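Local coordinates for tubulin-like protein CetZ2 (Haloferax volcanii, PDB 4B45), which binds GTP as a tubulin-like GTPase of the archaeal cytoskeleton and is involved in control of cell shape, at residues W288-D291 / Q297-G300. Residues are numbered along the deposited sequence; the frame is centred on the assembly and turned at random.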
loop_
_atom_site.group_PDB
_atom_site.type_symbol
_atom_site.label_atom_id
_atom_site.label_comp_id
_atom_site.label_asym_id
_atom_site.label_seq_id
_atom_site.Cartn_x
_atom_site.Cartn_y
_atom_site.Cartn_z
ATOM N N TRP A 288 3.633 -13.608 19.951
ATOM C CA TRP A 288 2.272 -13.086 20.041
ATOM C C TRP A 288 1.567 -12.959 18.675
ATOM O O TRP A 288 0.387 -13.302 18.553
ATOM C CB TRP A 288 2.229 -11.733 20.759
ATOM C CG TRP A 288 0.813 -11.252 20.876
ATOM C CD1 TRP A 288 -0.079 -11.566 21.854
ATOM C CD2 TRP A 288 0.115 -10.418 19.948
ATOM N NE1 TRP A 288 -1.290 -10.970 21.601
ATOM C CE2 TRP A 288 -1.198 -10.255 20.441
ATOM C CE3 TRP A 288 0.473 -9.781 18.755
ATOM C CZ2 TRP A 288 -2.160 -9.480 19.783
ATOM C CZ3 TRP A 288 -0.482 -9.011 18.099
ATOM C CH2 TRP A 288 -1.782 -8.868 18.617
ATOM N N VAL A 289 2.273 -12.446 17.669
ATOM C CA VAL A 289 1.697 -12.322 16.323
ATOM C C VAL A 289 1.310 -13.702 15.810
ATOM O O VAL A 289 0.241 -13.870 15.250
ATOM C CB VAL A 289 2.656 -11.618 15.319
ATOM C CG1 VAL A 289 2.140 -11.731 13.886
ATOM C CG2 VAL A 289 2.833 -10.149 15.689
ATOM N N GLU A 290 2.171 -14.694 16.047
ATOM C CA GLU A 290 1.893 -16.057 15.623
ATOM C C GLU A 290 0.638 -16.629 16.294
ATOM O O GLU A 290 -0.136 -17.340 15.656
ATOM C CB GLU A 290 3.108 -16.958 15.877
ATOM C CG GLU A 290 2.872 -18.426 15.544
ATOM C CD GLU A 290 4.121 -19.272 15.709
ATOM O OE1 GLU A 290 4.484 -19.583 16.865
ATOM O OE2 GLU A 290 4.744 -19.623 14.685
ATOM N N ASP A 291 0.436 -16.314 17.575
ATOM C CA ASP A 291 -0.742 -16.781 18.305
ATOM C C ASP A 291 -2.001 -16.056 17.864
ATOM O O ASP A 291 -3.077 -16.647 17.802
ATOM C CB ASP A 291 -0.580 -16.593 19.822
ATOM C CG ASP A 291 0.520 -17.462 20.417
ATOM O OD1 ASP A 291 0.916 -18.482 19.797
ATOM O OD2 ASP A 291 0.985 -17.121 21.526
ATOM N N GLN A 297 3.430 -19.071 9.152
ATOM C CA GLN A 297 4.504 -18.418 8.412
ATOM C C GLN A 297 4.722 -16.997 8.891
ATOM O O GLN A 297 4.580 -16.050 8.114
ATOM C CB GLN A 297 4.183 -18.366 6.921
ATOM C CG GLN A 297 3.788 -19.678 6.288
ATOM C CD GLN A 297 3.562 -19.520 4.798
ATOM O OE1 GLN A 297 2.421 -19.514 4.323
ATOM N NE2 GLN A 297 4.654 -19.360 4.052
ATOM N N VAL A 298 5.043 -16.849 10.171
ATOM C CA VAL A 298 5.382 -15.552 10.724
ATOM C C VAL A 298 6.885 -15.375 10.657
ATOM O O VAL A 298 7.644 -16.141 11.265
ATOM C CB VAL A 298 4.913 -15.407 12.191
ATOM C CG1 VAL A 298 5.468 -14.126 12.795
ATOM C CG2 VAL A 298 3.400 -15.425 12.270
ATOM N N ARG A 299 7.304 -14.373 9.895
ATOM C CA ARG A 299 8.712 -14.017 9.755
ATOM C C ARG A 299 8.984 -12.750 10.552
ATOM O O ARG A 299 8.059 -11.990 10.883
ATOM C CB ARG A 299 9.047 -13.769 8.274
ATOM C CG ARG A 299 8.979 -15.025 7.410
ATOM C CD ARG A 299 9.144 -14.716 5.917
ATOM N NE ARG A 299 9.511 -15.921 5.184
ATOM C CZ ARG A 299 8.641 -16.819 4.731
ATOM N NH1 ARG A 299 7.339 -16.642 4.914
ATOM N NH2 ARG A 299 9.079 -17.895 4.094
ATOM N N GLY A 300 10.251 -12.487 10.834
ATOM C CA GLY A 300 10.577 -11.295 11.592
ATOM C C GLY A 300 11.969 -10.780 11.325
ATOM O O GLY A 300 12.856 -11.537 10.949
#
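Glu290 and Val298 bring the two backbones together, with their CA atoms 6.0 Å apart. Residues 288-291 are a turn near the end of helix 279-293. Residues 297-300 belong to the segment that runs on as strand 298-304. The chain turns back between them, so the last part of the helix packs against the early part of the strand. The contact is small and apolar, with 124 Å² buried over both sides.

Val298 carries it with one methyl. The side chains of Val298 and Val289 both start out toward the other segment. CG2 of Val298 rests on the backbone of the helix, 3.7 Å from CA of Glu290. It also meets CB of Glu290 at 3.9 Å. A looser approach joins CG2 of Val298 to CG1 of Val289, at 4.2 Å. The methyl thus lies against two consecutive residues of one helical turn. In Val298, CG1 stands anti to the backbone N (chi1 171°), and CG2 takes the place beside that N, on the side of the helix. Glu290 contributes the root of its side chain. Beyond CB the chain runs extended, away from the CG2 contact.

Val289 is buried, and its side chain also touches Ala266 and Val268 of strand 263-272 and Thr247 of helix 240-252. Arg299 makes backbone hydrogen bonds with Ala266 and Val268, which tie the outermost strand 298-304 to strand 263-272. The contact joins the helix and the second strand of the beta-alpha-beta unit 263-272, 279-293, 298-304, whose strands lie side by side and parallel at the sheet edge in the C-terminal domain.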